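Rab GDP-dissociation inhibitor (Saccharomyces cerevisiae, PDB 2BCG) binds Rab GTPases such as Sec4, slows their release of GDP and subsequent uptake of GTP, and extracts GDP-bound Ypt7 from vacuolar membranes. Local coordinates at residues A[99-104]-A[246-251]; A[108-113]-A[242-247]; A[29-34]-A[250-255]. All coordinates share one frame; numbering follows the deposited sequence.

How the interactions relate
From the N terminus, helix 21-32 contributes 29-34, helix 96-104 contributes 99-104, and the loop into strand 112-114 and its first residues give 108-113; all three pair with helix 243-254. Interaction 2 closes the innermost loop, with 128 residues between its segments; interaction 1 spans a slightly longer loop ending on the same helix, and interaction 3 closes the outermost, with 215. The second segments overlap, Gln246 and Gly247 being common to interactions 1 and 2, Arg250 and Leu251 to 1 and 3. Successive turns of one helix therefore tie together the edge of the three-stranded antiparallel sheet, helix 96-104 and the first helix of the parallel-sheet domain.

Interaction 1: A[99-104]-A[246-251]; sequences NILIHT and QGFARL
Phe248 reaches from helix 243-254 across to Ile100, Leu101 and Thr104 of helix 96-104, making a helix-helix contact within the Rab GDI fold. The axes of the two six-residue segments approach to 12.0 Å and run at 35° to each other, so side chains must span most of the gap. At Phe248, CG stands anti to the carbonyl carbon (chi1 -77°), and from CB the ring is carried out between the helices. On one branch Phe248 CE1 meets Ile100 CG2 at 3.7 Å and also lies beside Thr104 OG1. On the other, Phe248 CE2 touches Leu101 CD2 at 3.8 Å. The tip atom, Phe248 CZ, has Ile100 CG2 and Leu101 CD2 each 3.8 Å away. All three partners come at the ring obliquely, and their side chains cross that of Phe248 at about a right angle. Ile21, Cys24 and Ile25 of helix 21-32 also pack on Phe248, evidence of its burial among three helices.

The hydroxyl beside the ring is already occupied: Thr104 OG1 donates to Ile100 O at 2.9 Å, and that carbonyl accepts Thr104 N as well. With OG1 between the backbone N and the carbonyl carbon (chi1 61°), Thr104 is placed to make this bond, and CG2 stands beside the N. Both Thr104 CB and Thr104 CG2 rest against Leu251 CD2 at 3.8 Å. The other leucine methyl, Leu251 CD1, touches the backbone, 3.6 Å from Thr104 O, an oxygen that accepts a hydrogen bond from Arg447 NH1.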
loop_
_atom_site.group_PDB
_atom_site.type_symbol
_atom_site.label_atom_id
_atom_site.label_comp_id
_atom_site.label_asym_id
_atom_site.label_seq_id
_atom_site.Cartn_x
_atom_site.Cartn_y
_atom_site.Cartn_z
ATOM N N ASN A 99 10.838 6.615 4.118
ATOM C CA ASN A 99 12.262 6.463 3.754
ATOM C C ASN A 99 12.465 5.269 2.780
ATOM O O ASN A 99 13.214 5.351 1.789
ATOM C CB ASN A 99 13.090 6.295 5.035
ATOM C CG ASN A 99 14.601 6.394 4.785
ATOM O OD1 ASN A 99 15.054 7.197 3.986
ATOM N ND2 ASN A 99 15.367 5.543 5.460
ATOM N N ILE A 100 11.787 4.160 3.055
ATOM C CA ILE A 100 11.871 2.976 2.187
ATOM C C ILE A 100 11.212 3.255 0.847
ATOM O O ILE A 100 11.764 2.925 -0.193
ATOM C CB ILE A 100 11.222 1.758 2.858
ATOM C CG1 ILE A 100 11.960 1.406 4.147
ATOM C CG2 ILE A 100 11.162 0.542 1.893
ATOM C CD1 ILE A 100 11.239 0.345 4.965
ATOM N N LEU A 101 10.025 3.859 0.865
ATOM C CA LEU A 101 9.343 4.225 -0.361
ATOM C C LEU A 101 10.210 5.056 -1.281
ATOM O O LEU A 101 10.232 4.818 -2.491
ATOM C CB LEU A 101 8.045 4.985 -0.049
ATOM C CG LEU A 101 6.879 4.138 0.496
ATOM C CD1 LEU A 101 5.879 5.071 1.174
ATOM C CD2 LEU A 101 6.198 3.321 -0.640
ATOM N N ILE A 102 10.886 6.052 -0.711
ATOM C CA ILE A 102 11.720 6.935 -1.536
ATOM C C ILE A 102 12.948 6.237 -2.084
ATOM O O ILE A 102 13.235 6.382 -3.261
ATOM C CB ILE A 102 12.198 8.104 -0.654
ATOM C CG1 ILE A 102 11.016 8.974 -0.268
ATOM C CG2 ILE A 102 13.263 8.904 -1.358
ATOM C CD1 ILE A 102 11.296 9.895 0.892
ATOM N N HIS A 103 13.620 5.435 -1.264
ATOM C CA HIS A 103 14.848 4.754 -1.711
ATOM C C HIS A 103 14.566 3.720 -2.801
ATOM O O HIS A 103 15.381 3.517 -3.693
ATOM C CB HIS A 103 15.583 4.107 -0.534
ATOM C CG HIS A 103 16.433 5.074 0.241
ATOM N ND1 HIS A 103 15.923 5.886 1.230
ATOM C CD2 HIS A 103 17.755 5.377 0.141
ATOM C CE1 HIS A 103 16.895 6.660 1.701
ATOM N NE2 HIS A 103 18.016 6.365 1.062
ATOM N N THR A 104 13.393 3.070 -2.739
ATOM C CA THR A 104 13.034 1.999 -3.688
ATOM C C THR A 104 12.239 2.485 -4.869
ATOM O O THR A 104 11.937 1.703 -5.791
ATOM C CB THR A 104 12.174 0.914 -3.010
ATOM O OG1 THR A 104 10.940 1.495 -2.518
ATOM C CG2 THR A 104 12.945 0.164 -1.888
ATOM N N GLN A 246 0.896 -4.109 -2.992
ATOM C CA GLN A 246 0.913 -4.295 -4.454
ATOM C C GLN A 246 2.143 -3.603 -5.055
ATOM O O GLN A 246 2.773 -4.122 -5.981
ATOM C CB GLN A 246 -0.373 -3.771 -5.090
ATOM C CG GLN A 246 -1.561 -4.692 -4.761
ATOM C CD GLN A 246 -2.838 -4.210 -5.410
ATOM O OE1 GLN A 246 -2.975 -4.206 -6.625
ATOM N NE2 GLN A 246 -3.768 -3.772 -4.594
ATOM N N GLY A 247 2.491 -2.451 -4.493
ATOM C CA GLY A 247 3.641 -1.718 -5.011
ATOM C C GLY A 247 4.956 -2.403 -4.711
ATOM O O GLY A 247 5.878 -2.442 -5.562
ATOM N N PHE A 248 5.094 -2.906 -3.485
ATOM C CA PHE A 248 6.326 -3.625 -3.140
ATOM C C PHE A 248 6.411 -4.959 -3.896
ATOM O O PHE A 248 7.525 -5.412 -4.224
ATOM C CB PHE A 248 6.479 -3.769 -1.629
ATOM C CG PHE A 248 6.942 -2.490 -0.982
ATOM C CD1 PHE A 248 8.306 -2.115 -1.041
ATOM C CD2 PHE A 248 6.018 -1.614 -0.400
ATOM C CE1 PHE A 248 8.739 -0.907 -0.474
ATOM C CE2 PHE A 248 6.448 -0.377 0.143
ATOM C CZ PHE A 248 7.815 -0.042 0.133
ATOM N N ALA A 249 5.266 -5.593 -4.158
ATOM C CA ALA A 249 5.248 -6.830 -4.983
ATOM C C ALA A 249 5.734 -6.514 -6.401
ATOM O O ALA A 249 6.493 -7.292 -6.995
ATOM C CB ALA A 249 3.843 -7.434 -5.028
ATOM N N ARG A 250 5.292 -5.377 -6.944
ATOM C CA ARG A 250 5.790 -4.971 -8.263
ATOM C C ARG A 250 7.338 -4.755 -8.216
ATOM O O ARG A 250 8.064 -5.235 -9.113
ATOM C CB ARG A 250 5.065 -3.737 -8.765
ATOM C CG ARG A 250 5.608 -3.314 -10.120
ATOM C CD ARG A 250 4.840 -2.159 -10.673
ATOM N NE ARG A 250 5.455 -1.764 -11.937
ATOM C CZ ARG A 250 5.186 -2.353 -13.112
ATOM N NH1 ARG A 250 4.263 -3.341 -13.214
ATOM N NH2 ARG A 250 5.847 -1.943 -14.191
ATOM N N LEU A 251 7.837 -4.081 -7.153
ATOM C CA LEU A 251 9.311 -3.888 -6.998
ATOM C C LEU A 251 10.019 -5.253 -7.017
ATOM O O LEU A 251 11.013 -5.464 -7.739
ATOM C CB LEU A 251 9.610 -3.165 -5.682
ATOM C CG LEU A 251 11.098 -2.976 -5.384
ATOM C CD1 LEU A 251 11.745 -1.906 -6.271
ATOM C CD2 LEU A 251 11.246 -2.635 -3.901
#

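Interaction 2: A[108-113]-A[242-247]; sequences RYVDFK and GELPQG
Tyr109 and Gly247 bring their backbones together with CA atoms 5.4 Å apart, and the next pair, Val110 and Glu243, follows at 6.2 Å. Here the loop into strand 112-114 passes the first turn of helix 243-254. A beta carbon at Gly247 would lie only 3.3 Å from Val110 CG2, so the glycine permits the close approach. Tyr109 CD1 lies 3.4 Å from Gly247 O, which stands oblique to the ring. Val110 divides its methyls: Val110 CG2 faces Glu243 O at 3.5 Å, while CG1 lies against Glu243 CB. Further along, Leu244 CD2 meets Phe112 CZ at the ring edge, near its plane, 3.9 Å away.

Polar groups are joined through water. One molecule donates to Tyr109 O and to Glu243 O, the latter at 2.8 Å; a second donates to Tyr109 O and to Glu243 OE2, 2.6 Å from that carboxylate oxygen. Glu243 bends at chi2 (-56°), and its OE1 forms a salt bridge with a basic side chain of the bound partner protein. Tyr109 OH likewise bonds an acidic side chain there. Both segments lie in YPT1-interacting regions, which the shared waters probably help to hold in fixed relation.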
loop_
_atom_site.group_PDB
_atom_site.type_symbol
_atom_site.label_atom_id
_atom_site.label_comp_id
_atom_site.label_asym_id
_atom_site.label_seq_id
_atom_site.Cartn_x
_atom_site.Cartn_y
_atom_site.Cartn_z
ATOM N N ARG A 108 6.638 5.343 -7.293
ATOM C CA ARG A 108 6.151 5.287 -8.685
ATOM C C ARG A 108 4.808 4.543 -8.804
ATOM O O ARG A 108 4.093 4.686 -9.823
ATOM C CB ARG A 108 7.154 4.530 -9.570
ATOM C CG ARG A 108 8.463 5.212 -9.816
ATOM C CD ARG A 108 9.360 4.145 -10.472
ATOM N NE ARG A 108 10.579 4.758 -10.965
ATOM C CZ ARG A 108 11.379 4.267 -11.917
ATOM N NH1 ARG A 108 11.149 3.081 -12.524
ATOM N NH2 ARG A 108 12.442 4.993 -12.250
ATOM N N TYR A 109 4.459 3.771 -7.775
ATOM C CA TYR A 109 3.299 2.860 -7.878
ATOM C C TYR A 109 2.187 3.250 -6.918
ATOM O O TYR A 109 1.105 2.652 -6.929
ATOM C CB TYR A 109 3.700 1.392 -7.639
ATOM C CG TYR A 109 5.046 1.027 -8.252
ATOM C CD1 TYR A 109 6.001 0.369 -7.512
ATOM C CD2 TYR A 109 5.354 1.398 -9.566
ATOM C CE1 TYR A 109 7.251 0.046 -8.042
ATOM C CE2 TYR A 109 6.594 1.085 -10.115
ATOM C CZ TYR A 109 7.543 0.420 -9.346
ATOM O OH TYR A 109 8.821 0.143 -9.832
ATOM N N VAL A 110 2.479 4.230 -6.039
ATOM C CA VAL A 110 1.509 4.638 -5.003
ATOM C C VAL A 110 1.611 6.141 -4.827
ATOM O O VAL A 110 2.715 6.685 -4.674
ATOM C CB VAL A 110 1.805 3.997 -3.637
ATOM C CG1 VAL A 110 0.636 4.291 -2.666
ATOM C CG2 VAL A 110 2.046 2.488 -3.757
ATOM N N ASP A 111 0.463 6.798 -4.871
ATOM C CA ASP A 111 0.379 8.256 -4.604
ATOM C C ASP A 111 -0.128 8.499 -3.189
ATOM O O ASP A 111 -0.904 7.680 -2.688
ATOM C CB ASP A 111 -0.591 8.892 -5.578
ATOM C CG ASP A 111 -0.055 8.919 -7.011
ATOM O OD1 ASP A 111 1.147 9.175 -7.208
ATOM O OD2 ASP A 111 -0.860 8.726 -7.933
ATOM N N PHE A 112 0.224 9.646 -2.595
ATOM C CA PHE A 112 -0.126 9.952 -1.191
ATOM C C PHE A 112 -0.745 11.302 -1.052
ATOM O O PHE A 112 -0.323 12.222 -1.748
ATOM C CB PHE A 112 1.107 9.858 -0.296
ATOM C CG PHE A 112 1.711 8.471 -0.288
ATOM C CD1 PHE A 112 2.647 8.093 -1.252
ATOM C CD2 PHE A 112 1.332 7.541 0.661
ATOM C CE1 PHE A 112 3.201 6.837 -1.266
ATOM C CE2 PHE A 112 1.872 6.259 0.633
ATOM C CZ PHE A 112 2.802 5.918 -0.334
ATOM N N LYS A 113 -1.713 11.424 -0.138
ATOM C CA LYS A 113 -2.236 12.741 0.256
ATOM C C LYS A 113 -2.037 12.923 1.763
ATOM O O LYS A 113 -2.010 11.972 2.519
ATOM C CB LYS A 113 -3.749 12.903 -0.010
ATOM C CG LYS A 113 -4.195 12.900 -1.413
ATOM C CD LYS A 113 -5.558 13.552 -1.477
ATOM C CE LYS A 113 -5.821 13.975 -2.907
ATOM N NZ LYS A 113 -7.282 14.002 -3.187
ATOM N N GLY A 242 -4.139 -1.092 0.525
ATOM C CA GLY A 242 -3.834 -2.238 -0.347
ATOM C C GLY A 242 -2.858 -1.877 -1.478
ATOM O O GLY A 242 -2.203 -2.757 -2.039
ATOM N N GLU A 243 -2.754 -0.597 -1.833
ATOM C CA GLU A 243 -1.786 -0.217 -2.862
ATOM C C GLU A 243 -0.335 -0.476 -2.430
ATOM O O GLU A 243 0.546 -0.672 -3.280
ATOM C CB GLU A 243 -1.942 1.247 -3.223
ATOM C CG GLU A 243 -3.349 1.619 -3.688
ATOM C CD GLU A 243 -3.826 0.766 -4.889
ATOM O OE1 GLU A 243 -4.621 -0.202 -4.689
ATOM O OE2 GLU A 243 -3.405 1.066 -6.028
ATOM N N LEU A 244 -0.068 -0.391 -1.124
ATOM C CA LEU A 244 1.305 -0.534 -0.619
ATOM C C LEU A 244 1.870 -1.946 -0.897
ATOM O O LEU A 244 2.932 -2.057 -1.527
ATOM C CB LEU A 244 1.375 -0.149 0.878
ATOM C CG LEU A 244 1.109 1.344 1.124
ATOM C CD1 LEU A 244 0.770 1.547 2.625
ATOM C CD2 LEU A 244 2.309 2.220 0.696
ATOM N N PRO A 245 1.207 -3.029 -0.428
ATOM C CA PRO A 245 1.788 -4.357 -0.741
ATOM C C PRO A 245 1.878 -4.581 -2.244
ATOM O O PRO A 245 2.845 -5.166 -2.718
ATOM C CB PRO A 245 0.824 -5.363 -0.070
ATOM C CG PRO A 245 -0.461 -4.566 0.161
ATOM C CD PRO A 245 -0.024 -3.144 0.397
ATOM N N GLN A 246 0.896 -4.109 -2.992
ATOM C CA GLN A 246 0.913 -4.295 -4.454
ATOM C C GLN A 246 2.143 -3.603 -5.055
ATOM O O GLN A 246 2.773 -4.122 -5.981
ATOM C CB GLN A 246 -0.373 -3.771 -5.090
ATOM C CG GLN A 246 -1.561 -4.692 -4.761
ATOM C CD GLN A 246 -2.838 -4.210 -5.410
ATOM O OE1 GLN A 246 -2.975 -4.206 -6.625
ATOM N NE2 GLN A 246 -3.768 -3.772 -4.594
ATOM N N GLY A 247 2.491 -2.451 -4.493
ATOM C CA GLY A 247 3.641 -1.718 -5.011
ATOM C C GLY A 247 4.956 -2.403 -4.711
ATOM O O GLY A 247 5.878 -2.442 -5.562
HETATM O O HOH W 1 0.768 -0.224 -6.069
HETATM O O HOH W 2 -1.721 2.977 -6.645
#

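Interaction 3: A[29-34]-A[250-255]; sequences LLSVDG and RLSAIY
Val32 lays its CG2 methyl over one face of the Tyr255 ring, 3.9 Å from the centroid and 13° off the ring normal, a CH-pi contact almost above the centre. The ring is brought there by Tyr255 CG standing anti to the carbonyl carbon (chi1 -77°), and Leu251 O lies in plane at its edge. Val32 CG2 also touches Leu251 CD1 at 4.1 Å, so one methyl meets both the ring and the leucine one turn earlier in the helix.

Alongside, the backbones come close: the CA atoms of Ser31 and Tyr255 are 5.2 Å apart, and Ser31 O lies 3.6 Å from Tyr255 CB. A hydrogen bond between Ser31 OG and Ser252 OG, 2.9 Å long, crosses the interface; Ser252 OG also bonds Ser27 OG, one turn back on helix 21-32. Replacing Tyr255 with an alanine would take away the ring and is likely to leave Val32 CG2 without its aromatic cover, opening a gap beside Leu251.

Both helices finish here: Gly34 closes one in a Schellman motif, and Tyr255 is the first residue past the other. Helix 21-32 makes the beta-alpha-beta crossover between parallel strands 14-17 and 37-40, and helix 243-254 leads to strand 258-260, which lies beside 37-40 at the edge of the sheet within this chain, a pairing of helices on a Rossmann-like parallel sheet, consistent with the clan of this family.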
loop_
_atom_site.group_PDB
_atom_site.type_symbol
_atom_site.label_atom_id
_atom_site.label_comp_id
_atom_site.label_asym_id
_atom_site.label_seq_id
_atom_site.Cartn_x
_atom_site.Cartn_y
_atom_site.Cartn_z
ATOM N N LEU A 29 12.847 -5.895 -1.014
ATOM C CA LEU A 29 14.222 -5.593 -0.588
ATOM C C LEU A 29 15.171 -6.718 -0.932
ATOM O O LEU A 29 16.311 -6.477 -1.380
ATOM C CB LEU A 29 14.281 -5.303 0.924
ATOM C CG LEU A 29 13.561 -4.021 1.347
ATOM C CD1 LEU A 29 13.566 -3.942 2.838
ATOM C CD2 LEU A 29 14.185 -2.763 0.693
ATOM N N LEU A 30 14.725 -7.953 -0.724
ATOM C CA LEU A 30 15.593 -9.094 -1.009
ATOM C C LEU A 30 15.800 -9.291 -2.519
ATOM O O LEU A 30 16.900 -9.615 -2.934
ATOM C CB LEU A 30 15.030 -10.339 -0.362
ATOM C CG LEU A 30 15.101 -10.297 1.182
ATOM C CD1 LEU A 30 14.227 -11.385 1.774
ATOM C CD2 LEU A 30 16.581 -10.479 1.679
ATOM N N SER A 31 14.767 -9.067 -3.342
ATOM C CA SER A 31 14.918 -9.093 -4.785
ATOM C C SER A 31 15.926 -8.007 -5.204
ATOM O O SER A 31 16.833 -8.270 -6.030
ATOM C CB SER A 31 13.570 -8.925 -5.492
ATOM O OG SER A 31 12.807 -10.121 -5.372
ATOM N N VAL A 32 15.780 -6.811 -4.633
ATOM C CA VAL A 32 16.743 -5.723 -4.915
ATOM C C VAL A 32 18.183 -6.122 -4.545
ATOM O O VAL A 32 19.125 -5.752 -5.270
ATOM C CB VAL A 32 16.329 -4.400 -4.214
ATOM C CG1 VAL A 32 17.473 -3.360 -4.278
ATOM C CG2 VAL A 32 15.099 -3.842 -4.891
ATOM N N ASP A 33 18.339 -6.841 -3.442
ATOM C CA ASP A 33 19.665 -7.337 -3.004
ATOM C C ASP A 33 20.242 -8.370 -4.005
ATOM O O ASP A 33 21.417 -8.742 -3.895
ATOM C CB ASP A 33 19.558 -8.062 -1.657
ATOM C CG ASP A 33 19.479 -7.128 -0.446
ATOM O OD1 ASP A 33 19.064 -7.639 0.622
ATOM O OD2 ASP A 33 19.832 -5.927 -0.536
ATOM N N GLY A 34 19.443 -8.828 -4.974
ATOM C CA GLY A 34 19.897 -9.857 -5.925
ATOM C C GLY A 34 19.454 -11.277 -5.613
ATOM O O GLY A 34 19.881 -12.210 -6.305
ATOM N N ARG A 250 5.292 -5.377 -6.944
ATOM C CA ARG A 250 5.790 -4.971 -8.263
ATOM C C ARG A 250 7.338 -4.755 -8.216
ATOM O O ARG A 250 8.064 -5.235 -9.113
ATOM C CB ARG A 250 5.065 -3.737 -8.765
ATOM C CG ARG A 250 5.608 -3.314 -10.120
ATOM C CD ARG A 250 4.840 -2.159 -10.673
ATOM N NE ARG A 250 5.455 -1.764 -11.937
ATOM C CZ ARG A 250 5.186 -2.353 -13.112
ATOM N NH1 ARG A 250 4.263 -3.341 -13.214
ATOM N NH2 ARG A 250 5.847 -1.943 -14.191
ATOM N N LEU A 251 7.837 -4.081 -7.153
ATOM C CA LEU A 251 9.311 -3.888 -6.998
ATOM C C LEU A 251 10.019 -5.253 -7.017
ATOM O O LEU A 251 11.013 -5.464 -7.739
ATOM C CB LEU A 251 9.610 -3.165 -5.682
ATOM C CG LEU A 251 11.098 -2.976 -5.384
ATOM C CD1 LEU A 251 11.745 -1.906 -6.271
ATOM C CD2 LEU A 251 11.246 -2.635 -3.901
ATOM N N SER A 252 9.494 -6.197 -6.244
ATOM C CA SER A 252 10.085 -7.530 -6.230
ATOM C C SER A 252 10.060 -8.159 -7.640
ATOM O O SER A 252 11.074 -8.704 -8.090
ATOM C CB SER A 252 9.330 -8.443 -5.266
ATOM O OG SER A 252 9.988 -9.686 -5.193
ATOM N N ALA A 253 8.917 -8.080 -8.313
ATOM C CA ALA A 253 8.790 -8.692 -9.671
ATOM C C ALA A 253 9.795 -8.071 -10.644
ATOM O O ALA A 253 10.424 -8.764 -11.441
ATOM C CB ALA A 253 7.361 -8.516 -10.178
ATOM N N ILE A 254 9.975 -6.759 -10.556
ATOM C CA ILE A 254 10.925 -6.085 -11.441
ATOM C C ILE A 254 12.323 -6.653 -11.243
ATOM O O ILE A 254 13.087 -6.831 -12.205
ATOM C CB ILE A 254 10.909 -4.551 -11.181
ATOM C CG1 ILE A 254 9.624 -3.955 -11.750
ATOM C CG2 ILE A 254 12.133 -3.871 -11.790
ATOM C CD1 ILE A 254 9.291 -2.609 -11.226
ATOM N N TYR A 255 12.670 -6.900 -9.988
ATOM C CA TYR A 255 14.006 -7.373 -9.660
ATOM C C TYR A 255 14.126 -8.879 -9.637
ATOM O O TYR A 255 15.103 -9.413 -9.113
ATOM C CB TYR A 255 14.508 -6.753 -8.346
ATOM C CG TYR A 255 14.963 -5.336 -8.544
ATOM C CD1 TYR A 255 16.318 -5.049 -8.777
ATOM C CD2 TYR A 255 14.052 -4.284 -8.529
ATOM C CE1 TYR A 255 16.746 -3.735 -8.942
ATOM C CE2 TYR A 255 14.469 -2.961 -8.705
ATOM C CZ TYR A 255 15.817 -2.692 -8.928
ATOM O OH TYR A 255 16.238 -1.363 -9.087
#